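PDB 1J3N: 3-oxoacyl-(acyl-carrier protein) synthase II, which probably catalyses the condensation of an enzyme-bound acyl group with malonyl-acyl-carrier protein, the carbon-carbon bond-forming step of fatty acid elongation, as a homodimer. Local coordinates for residues H23-L27 / A28-G32; R34-T37 / R38-A41; R310-V313 / L314-R318; E347-A350 / T351-L355. One frame throughout, in Å; residues are numbered along the deposited sequence.

Contact 1. Residues H23-L27 / A28-G32; sequences HKAQL and AGKSG
Ala25 and Lys30 meet at the C-terminal end of helix 19-28, where the chain turns out of the helix. The Lys30 methylenes run alongside Ala25, with CD 3.8 Å from Ala25 CB and CG 3.6 Å from Ala25 O. With chi1 at -64°, CG stands beside the backbone N of Lys30, which lays the extended chain back along the flank of Ala25. The same carbonyl takes the Lys30 amide: Lys30 N to Ala25 O is 3.0 Å, nearly straight in line with the C=O. Inside this bond a second closes, from Gly29 N to Gln26 O at 2.9 Å, with the donor well above the carbonyl plane. Together with the positive phi of Gly29 (74°), the two bonds make a Schellman motif, and the apolar touch of Ala25 on Lys30 is the hydrophobic pairing that often accompanies it. Glycine suits the turning position because positive phi is strained for most other residues. Lysine suits the outer one, since its carbons can pack while its amine stays near solvent. Just before the turn, Ala28 N makes only weak bonds to Lys24 O and Ala25 O. Beyond this shell, Ala25 rests on Ile15, and Ser31 OG bonds Val33 N as the chain enters strand 33-35.

Contact 2. Residues R34-T37 / R38-A41; sequences RPIT and RFDA
Ile36 points its CB at the following residues, and its two branches divide the work between Phe39 and Ala41. From CB the short branch carries CG2 over one face of the Phe39 ring. This CH-pi contact measures 4.2 Å from CG2 to the ring centroid and lies 20° off the normal, displaced from the ring centre toward CE1, the closest ring atom at 3.9 Å. CG2 also comes within 3.5 Å of Phe39 O. The long branch runs through CG1, which stands beside the backbone N (chi1 -63°), and ends at CD1, 3.7 Å from Ala41 CB. A branched aliphatic residue fits here because one methyl can cover a ring while the other meets a small alanine. A water joins the two ends of the turn, donating to Ile36 O at 2.8 Å and accepting from Ala41 N at 3.2 Å. Phe39 and Ile36 also press on Ile197 of helix 194-202, while Arg38 turns away to a salt bridge with Glu231 and Thr37 OG1 bonds Glu51. The methyl-on-ring contact and the water bridge together close a loop at the surface, the connection between strands 33-35 and 48-50 of a small antiparallel sheet.

Contact 3. Residues R310-V313 / L314-R318; sequences RAEV and LAIKR
Arg310 and Leu314, one helical turn apart, cross at a slant, so that the leucine methyl CD1 lies over the centre of the guanidinium. CD1 is 3.7 Å from Arg310 CZ, about the height at which it stands above the plane, and 3.9 Å from Arg310 CG. The arginine chain is extended as far as NE, CG opposite the backbone N (chi1 175°), and the last torsion (chi4 -95°) turns the guanidinium broadside to the leucine, one face on the methyl and NE in a salt bridge with Glu372. Arginine suits the place because its plane accepts apolar packing while its N-H groups, lying in that plane, still serve an acid. With an alanine here, Leu314 CD1 would probably lose the surface it rests on and Glu372 its charged mate. Val313 and Lys317 behave differently: their side chains run alongside in the same direction, Val313 CG1 pressing on Lys317 CE at 3.5 Å, tighter than usual for two carbons. The extended lysine thus packs its carbons on the valine and delivers NZ to a salt bridge with Asp374. Beneath both pairs run regular backbone bonds, such as Leu314 N to Arg310 O at 2.9 Å and Lys317 N to Val313 O at 2.9 Å. On another side of the helix, the buried carboxylate of Glu312 is satisfied by the backbone N of His301 and Gly302 and by Asn392, while Ala315 and Ile316 pack on helix 275-288. These i to i+4 pairs belong to helix 306-324, the helix of a beta-alpha-beta crossover between parallel strands 297-299 and 328-330.

Contact 4. Residues E347-A350 / T351-L355; sequences EAIA and TVQAL
Gln353 presents one face of its side-chain amide to Ile349, whose methyl CG2 stands directly over it, 3.9 Å from Gln353 CD and 4.1 Å from Gln353 NE2. The ends of the amide are taken by helix 19-28: OE1 accepts from Gln26, and NE2 donates to Gln19 O. A glutamine suits this buried place because it offers an acceptor and a donor side by side, and both are used. The two side chains run alongside each other; at its root the glutamine is close to the helix backbone, Gln353 CG being 3.0 Å from Ile349 O. A leucine in its place would probably cost Gln26 NE2 its strongest acceptor and Gln19 O the donor from this side chain. The segments form the middle of helix 343-357, a buried helix that packs on strands 388-394 and 399-406 on one side and helix 19-28 on another, consistent with the helical layer between the sheets of the thiolase fold. Facing the strands, Thr351 doubles the grip on Glu347 O: OG1 donates at 2.7 Å and the amide N of Thr351 at 2.9 Å, reaching the oxygen from opposite faces of its carbonyl plane. With chi1 at -57°, OG1 stands beside its own backbone N and can fold back to that carbonyl, so the hydroxyl is satisfied within the helix while the side chain packs against Phe405 and Ala389 of the strands. Val352 CG2 lies against the preceding turn, 3.2 Å from Ala348 O, and this apolar, beta-branched side chain also suits the packing on Phe405.

Contacts 1 and 4 join the N-terminal and C-terminal domains of the ketoacyl synthase. Their centres are 13 Å apart, and helices 19-28 and 343-357 meet through the probable hydrogen bond of Gln26 NE2 to Gln353 OE1, 2.7 Å, flanked by packing of His23 CD2 on Gln353 CB at 3.5 Å and of Gln26 OE1 on Ala350 CB at 3.4 Å. Contact 2 follows contact 1 in the chain but lies about 21 Å away between centres, at the surface, adjoining it in sequence without any other touch. Contact 3 stands apart on the crossover helix: its nearest atoms are about 8 Å from contact 4 and about 15 Å from contact 1. Contacts 2 and 3 are the most distant pair, with centres about 35 Å apart.

Contact 1. Residues H23-L27 / A28-G32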
loop_
_atom_site.group_PDB
_atom_site.type_symbol
_atom_site.label_atom_id
_atom_site.label_comp_id
_atom_site.label_asym_id
_atom_site.label_seq_id
_atom_site.Cartn_x
_atom_site.Cartn_y
_atom_site.Cartn_z
ATOM N N HIS A 23 27.862 -0.290 2.924
ATOM C CA HIS A 23 28.568 -1.569 2.950
ATOM C C HIS A 23 29.834 -1.537 3.810
ATOM O O HIS A 23 30.062 -2.428 4.630
ATOM C CB HIS A 23 28.913 -2.016 1.523
ATOM C CG HIS A 23 29.418 -3.422 1.449
ATOM N ND1 HIS A 23 30.757 -3.728 1.341
ATOM C CD2 HIS A 23 28.769 -4.606 1.560
ATOM C CE1 HIS A 23 30.914 -5.040 1.392
ATOM N NE2 HIS A 23 29.723 -5.594 1.525
ATOM N N LYS A 24 30.656 -0.510 3.621
ATOM C CA LYS A 24 31.871 -0.375 4.406
ATOM C C LYS A 24 31.535 -0.271 5.895
ATOM O O LYS A 24 32.191 -0.888 6.732
ATOM C CB LYS A 24 32.653 0.869 3.971
ATOM C CG LYS A 24 33.440 0.700 2.683
ATOM C CD LYS A 24 34.420 1.857 2.493
ATOM C CE LYS A 24 35.341 1.626 1.306
ATOM N NZ LYS A 24 36.397 2.676 1.218
ATOM N N ALA A 25 30.508 0.512 6.214
ATOM C CA ALA A 25 30.076 0.712 7.597
ATOM C C ALA A 25 29.599 -0.587 8.254
ATOM O O ALA A 25 29.783 -0.792 9.462
ATOM C CB ALA A 25 28.971 1.765 7.647
ATOM N N GLN A 26 28.977 -1.454 7.461
ATOM C CA GLN A 26 28.490 -2.741 7.956
ATOM C C GLN A 26 29.680 -3.607 8.353
ATOM O O GLN A 26 29.699 -4.206 9.435
ATOM C CB GLN A 26 27.703 -3.475 6.867
ATOM C CG GLN A 26 26.400 -2.824 6.455
ATOM C CD GLN A 26 25.739 -3.550 5.290
ATOM O OE1 GLN A 26 25.374 -4.723 5.397
ATOM N NE2 GLN A 26 25.592 -2.855 4.170
ATOM N N LEU A 27 30.665 -3.666 7.460
ATOM C CA LEU A 27 31.872 -4.460 7.671
ATOM C C LEU A 27 32.669 -3.981 8.864
ATOM O O LEU A 27 33.473 -4.726 9.424
ATOM C CB LEU A 27 32.748 -4.410 6.426
ATOM C CG LEU A 27 32.062 -4.944 5.170
ATOM C CD1 LEU A 27 32.977 -4.781 3.970
ATOM C CD2 LEU A 27 31.697 -6.400 5.386
ATOM N N ALA A 28 32.449 -2.730 9.241
ATOM C CA ALA A 28 33.140 -2.140 10.374
ATOM C C ALA A 28 32.339 -2.366 11.645
ATOM O O ALA A 28 32.855 -2.173 12.747
ATOM C CB ALA A 28 33.341 -0.651 10.142
ATOM N N GLY A 29 31.080 -2.771 11.487
ATOM C CA GLY A 29 30.223 -3.009 12.637
ATOM C C GLY A 29 29.784 -1.706 13.281
ATOM O O GLY A 29 29.483 -1.658 14.477
ATOM N N LYS A 30 29.751 -0.641 12.487
ATOM C CA LYS A 30 29.357 0.669 12.986
ATOM C C LYS A 30 27.916 0.690 13.460
ATOM O O LYS A 30 27.071 -0.044 12.953
ATOM C CB LYS A 30 29.535 1.740 11.900
ATOM C CG LYS A 30 30.972 1.961 11.459
ATOM C CD LYS A 30 31.077 3.133 10.493
ATOM C CE LYS A 30 32.530 3.472 10.179
ATOM N NZ LYS A 30 32.635 4.725 9.376
ATOM N N SER A 31 27.649 1.540 14.443
ATOM C CA SER A 31 26.311 1.698 14.979
ATOM C C SER A 31 25.817 3.077 14.570
ATOM O O SER A 31 26.580 4.043 14.590
ATOM C CB SER A 31 26.327 1.599 16.502
ATOM O OG SER A 31 25.069 1.983 17.031
ATOM N N GLY A 32 24.542 3.164 14.203
ATOM C CA GLY A 32 23.968 4.437 13.800
ATOM C C GLY A 32 23.013 4.976 14.847
ATOM O O GLY A 32 22.297 5.947 14.604
#

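Contact 2. Residues R34-T37 / R38-A41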
loop_
_atom_site.group_PDB
_atom_site.type_symbol
_atom_site.label_atom_id
_atom_site.label_comp_id
_atom_site.label_asym_id
_atom_site.label_seq_id
_atom_site.Cartn_x
_atom_site.Cartn_y
_atom_site.Cartn_z
ATOM N N ARG A 34 22.115 6.815 18.422
ATOM C CA ARG A 34 22.706 7.863 19.247
ATOM C C ARG A 34 21.627 8.652 19.968
ATOM O O ARG A 34 20.441 8.450 19.726
ATOM C CB ARG A 34 23.506 8.816 18.352
ATOM C CG ARG A 34 22.635 9.610 17.368
ATOM C CD ARG A 34 23.477 10.352 16.333
ATOM N NE ARG A 34 22.668 11.209 15.464
ATOM C CZ ARG A 34 23.132 11.825 14.378
ATOM N NH1 ARG A 34 24.402 11.680 14.020
ATOM N NH2 ARG A 34 22.329 12.588 13.647
ATOM N N PRO A 35 22.026 9.552 20.885
ATOM C CA PRO A 35 21.015 10.342 21.587
ATOM C C PRO A 35 20.267 11.136 20.507
ATOM O O PRO A 35 20.879 11.608 19.548
ATOM C CB PRO A 35 21.857 11.235 22.500
ATOM C CG PRO A 35 23.044 10.377 22.796
ATOM C CD PRO A 35 23.368 9.807 21.441
ATOM N N ILE A 36 18.953 11.269 20.650
ATOM C CA ILE A 36 18.155 11.975 19.652
ATOM C C ILE A 36 18.510 13.450 19.533
ATOM O O ILE A 36 18.559 14.174 20.524
ATOM C CB ILE A 36 16.640 11.824 19.959
ATOM C CG1 ILE A 36 16.244 10.343 19.868
ATOM C CG2 ILE A 36 15.802 12.640 18.973
ATOM C CD1 ILE A 36 14.880 10.031 20.490
ATOM N N THR A 37 18.762 13.888 18.305
ATOM C CA THR A 37 19.095 15.281 18.043
ATOM C C THR A 37 18.032 15.932 17.161
ATOM O O THR A 37 17.932 17.156 17.117
ATOM C CB THR A 37 20.450 15.416 17.330
ATOM O OG1 THR A 37 20.362 14.828 16.028
ATOM C CG2 THR A 37 21.551 14.720 18.127
ATOM N N ARG A 38 17.239 15.113 16.469
ATOM C CA ARG A 38 16.183 15.615 15.583
ATOM C C ARG A 38 15.231 16.566 16.311
ATOM O O ARG A 38 14.745 17.542 15.734
ATOM C CB ARG A 38 15.395 14.444 14.985
ATOM C CG ARG A 38 14.311 14.846 13.987
ATOM C CD ARG A 38 14.891 15.631 12.815
ATOM N NE ARG A 38 16.031 14.949 12.202
ATOM C CZ ARG A 38 15.978 13.740 11.644
ATOM N NH1 ARG A 38 14.833 13.060 11.605
ATOM N NH2 ARG A 38 17.077 13.200 11.143
ATOM N N PHE A 39 14.945 16.259 17.573
ATOM C CA PHE A 39 14.089 17.098 18.408
ATOM C C PHE A 39 14.469 16.817 19.854
ATOM O O PHE A 39 15.245 15.903 20.125
ATOM C CB PHE A 39 12.596 16.795 18.195
ATOM C CG PHE A 39 12.204 15.376 18.507
ATOM C CD1 PHE A 39 12.367 14.370 17.559
ATOM C CD2 PHE A 39 11.699 15.041 19.761
ATOM C CE1 PHE A 39 12.036 13.050 17.855
ATOM C CE2 PHE A 39 11.367 13.722 20.067
ATOM C CZ PHE A 39 11.538 12.724 19.110
ATOM N N ASP A 40 13.934 17.608 20.779
ATOM C CA ASP A 40 14.229 17.414 22.192
ATOM C C ASP A 40 13.361 16.304 22.774
ATOM O O ASP A 40 12.170 16.488 23.036
ATOM C CB ASP A 40 14.010 18.714 22.962
ATOM C CG ASP A 40 14.102 18.524 24.466
ATOM O OD1 ASP A 40 14.690 17.510 24.906
ATOM O OD2 ASP A 40 13.594 19.393 25.207
ATOM N N ALA A 41 13.968 15.144 22.981
ATOM C CA ALA A 41 13.244 14.004 23.520
ATOM C C ALA A 41 13.525 13.802 25.013
ATOM O O ALA A 41 13.384 12.695 25.524
ATOM C CB ALA A 41 13.618 12.743 22.733
HETATM O O HOH W 1 17.147 14.650 22.876
#

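Contact 3. Residues R310-V313 / L314-R318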
loop_
_atom_site.group_PDB
_atom_site.type_symbol
_atom_site.label_atom_id
_atom_site.label_comp_id
_atom_site.label_asym_id
_atom_site.label_seq_id
_atom_site.Cartn_x
_atom_site.Cartn_y
_atom_site.Cartn_z
ATOM N N ARG A 310 12.856 -14.801 19.047
ATOM C CA ARG A 310 12.719 -16.247 19.247
ATOM C C ARG A 310 11.785 -16.897 18.220
ATOM O O ARG A 310 12.047 -18.003 17.731
ATOM C CB ARG A 310 12.194 -16.527 20.656
ATOM C CG ARG A 310 11.896 -17.997 20.941
ATOM C CD ARG A 310 11.577 -18.201 22.420
ATOM N NE ARG A 310 11.317 -19.600 22.743
ATOM C CZ ARG A 310 10.102 -20.135 22.797
ATOM N NH1 ARG A 310 9.037 -19.383 22.555
ATOM N NH2 ARG A 310 9.951 -21.422 23.086
ATOM N N ALA A 311 10.690 -16.214 17.905
ATOM C CA ALA A 311 9.730 -16.731 16.934
ATOM C C ALA A 311 10.413 -16.958 15.596
ATOM O O ALA A 311 10.104 -17.919 14.885
ATOM C CB ALA A 311 8.572 -15.755 16.774
ATOM N N GLU A 312 11.335 -16.058 15.252
ATOM C CA GLU A 312 12.074 -16.158 13.997
ATOM C C GLU A 312 12.992 -17.379 14.005
ATOM O O GLU A 312 12.953 -18.198 13.092
ATOM C CB GLU A 312 12.884 -14.870 13.752
ATOM C CG GLU A 312 13.756 -14.902 12.496
ATOM C CD GLU A 312 14.021 -13.518 11.897
ATOM O OE1 GLU A 312 14.143 -12.534 12.661
ATOM O OE2 GLU A 312 14.123 -13.424 10.656
ATOM N N VAL A 313 13.814 -17.505 15.044
ATOM C CA VAL A 313 14.726 -18.641 15.158
ATOM C C VAL A 313 13.956 -19.967 15.122
ATOM O O VAL A 313 14.339 -20.891 14.410
ATOM C CB VAL A 313 15.553 -18.550 16.461
ATOM C CG1 VAL A 313 16.398 -19.806 16.633
ATOM C CG2 VAL A 313 16.444 -17.308 16.420
ATOM N N LEU A 314 12.868 -20.057 15.881
ATOM C CA LEU A 314 12.059 -21.272 15.897
ATOM C C LEU A 314 11.521 -21.561 14.499
ATOM O O LEU A 314 11.405 -22.720 14.099
ATOM C CB LEU A 314 10.885 -21.129 16.868
ATOM C CG LEU A 314 11.216 -21.131 18.366
ATOM C CD1 LEU A 314 9.957 -20.877 19.163
ATOM C CD2 LEU A 314 11.840 -22.466 18.759
ATOM N N ALA A 315 11.197 -20.500 13.763
ATOM C CA ALA A 315 10.677 -20.631 12.405
ATOM C C ALA A 315 11.779 -21.085 11.448
ATOM O O ALA A 315 11.528 -21.830 10.492
ATOM C CB ALA A 315 10.097 -19.297 11.937
ATOM N N ILE A 316 12.999 -20.618 11.698
ATOM C CA ILE A 316 14.125 -20.995 10.855
ATOM C C ILE A 316 14.448 -22.467 11.088
ATOM O O ILE A 316 14.579 -23.236 10.136
ATOM C CB ILE A 316 15.364 -20.116 11.155
ATOM C CG1 ILE A 316 15.182 -18.740 10.503
ATOM C CG2 ILE A 316 16.637 -20.790 10.658
ATOM C CD1 ILE A 316 16.327 -17.793 10.737
ATOM N N LYS A 317 14.560 -22.860 12.353
ATOM C CA LYS A 317 14.856 -24.249 12.690
ATOM C C LYS A 317 13.777 -25.169 12.134
ATOM O O LYS A 317 14.047 -26.313 11.778
ATOM C CB LYS A 317 14.943 -24.427 14.211
ATOM C CG LYS A 317 16.121 -23.726 14.866
ATOM C CD LYS A 317 16.058 -23.854 16.386
ATOM C CE LYS A 317 17.241 -23.171 17.047
ATOM N NZ LYS A 317 17.164 -23.231 18.538
ATOM N N ARG A 318 12.553 -24.663 12.048
ATOM C CA ARG A 318 11.454 -25.466 11.540
ATOM C C ARG A 318 11.534 -25.691 10.036
ATOM O O ARG A 318 11.277 -26.797 9.552
ATOM C CB ARG A 318 10.113 -24.818 11.890
ATOM C CG ARG A 318 8.912 -25.679 11.513
ATOM C CD ARG A 318 7.585 -25.085 11.972
ATOM N NE ARG A 318 7.540 -24.838 13.411
ATOM C CZ ARG A 318 7.914 -23.697 13.986
ATOM N NH1 ARG A 318 8.361 -22.695 13.242
ATOM N NH2 ARG A 318 7.837 -23.556 15.305
#

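Contact 4. Residues E347-A350 / T351-L355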
loop_
_atom_site.group_PDB
_atom_site.type_symbol
_atom_site.label_atom_id
_atom_site.label_comp_id
_atom_site.label_asym_id
_atom_site.label_seq_id
_atom_site.Cartn_x
_atom_site.Cartn_y
_atom_site.Cartn_z
ATOM N N GLU A 347 17.548 -3.591 4.071
ATOM C CA GLU A 347 18.059 -4.912 4.438
ATOM C C GLU A 347 18.215 -5.772 3.195
ATOM O O GLU A 347 19.042 -6.682 3.157
ATOM C CB GLU A 347 17.114 -5.589 5.433
ATOM C CG GLU A 347 17.387 -5.201 6.873
ATOM C CD GLU A 347 16.157 -5.290 7.756
ATOM O OE1 GLU A 347 15.371 -6.251 7.601
ATOM O OE2 GLU A 347 15.981 -4.399 8.615
ATOM N N ALA A 348 17.407 -5.488 2.175
ATOM C CA ALA A 348 17.507 -6.222 0.925
ATOM C C ALA A 348 18.809 -5.764 0.272
ATOM O O ALA A 348 19.493 -6.542 -0.396
ATOM C CB ALA A 348 16.307 -5.908 0.016
ATOM N N ILE A 349 19.143 -4.489 0.459
ATOM C CA ILE A 349 20.377 -3.956 -0.092
ATOM C C ILE A 349 21.575 -4.660 0.552
ATOM O O ILE A 349 22.498 -5.105 -0.140
ATOM C CB ILE A 349 20.459 -2.428 0.120
ATOM C CG1 ILE A 349 19.365 -1.744 -0.728
ATOM C CG2 ILE A 349 21.852 -1.920 -0.267
ATOM C CD1 ILE A 349 19.385 -0.232 -0.707
ATOM N N ALA A 350 21.544 -4.775 1.876
ATOM C CA ALA A 350 22.611 -5.432 2.617
ATOM C C ALA A 350 22.721 -6.893 2.177
ATOM O O ALA A 350 23.824 -7.424 2.019
ATOM C CB ALA A 350 22.329 -5.352 4.124
ATOM N N THR A 351 21.574 -7.535 1.969
ATOM C CA THR A 351 21.544 -8.938 1.558
ATOM C C THR A 351 22.116 -9.120 0.156
ATOM O O THR A 351 22.818 -10.092 -0.116
ATOM C CB THR A 351 20.104 -9.500 1.607
ATOM O OG1 THR A 351 19.576 -9.329 2.932
ATOM C CG2 THR A 351 20.097 -10.980 1.257
ATOM N N VAL A 352 21.816 -8.184 -0.737
ATOM C CA VAL A 352 22.340 -8.247 -2.096
ATOM C C VAL A 352 23.846 -7.979 -2.075
ATOM O O VAL A 352 24.592 -8.583 -2.841
ATOM C CB VAL A 352 21.643 -7.206 -3.016
ATOM C CG1 VAL A 352 22.410 -7.043 -4.315
ATOM C CG2 VAL A 352 20.229 -7.656 -3.307
ATOM N N GLN A 353 24.281 -7.081 -1.187
ATOM C CA GLN A 353 25.700 -6.728 -1.062
ATOM C C GLN A 353 26.531 -7.898 -0.532
ATOM O O GLN A 353 27.686 -8.068 -0.921
ATOM C CB GLN A 353 25.884 -5.519 -0.137
ATOM C CG GLN A 353 25.281 -4.217 -0.664
ATOM C CD GLN A 353 25.548 -3.027 0.247
ATOM O OE1 GLN A 353 25.357 -3.104 1.462
ATOM N NE2 GLN A 353 25.968 -1.909 -0.345
ATOM N N ALA A 354 25.950 -8.697 0.358
ATOM C CA ALA A 354 26.655 -9.849 0.912
ATOM C C ALA A 354 26.897 -10.908 -0.170
ATOM O O ALA A 354 27.929 -11.571 -0.164
ATOM C CB ALA A 354 25.867 -10.454 2.061
ATOM N N LEU A 355 25.942 -11.072 -1.083
ATOM C CA LEU A 355 26.079 -12.048 -2.166
ATOM C C LEU A 355 27.114 -11.585 -3.182
ATOM O O LEU A 355 27.999 -12.341 -3.587
ATOM C CB LEU A 355 24.743 -12.246 -2.889
ATOM C CG LEU A 355 23.601 -12.981 -2.185
ATOM C CD1 LEU A 355 22.346 -12.887 -3.036
ATOM C CD2 LEU A 355 23.979 -14.429 -1.960
#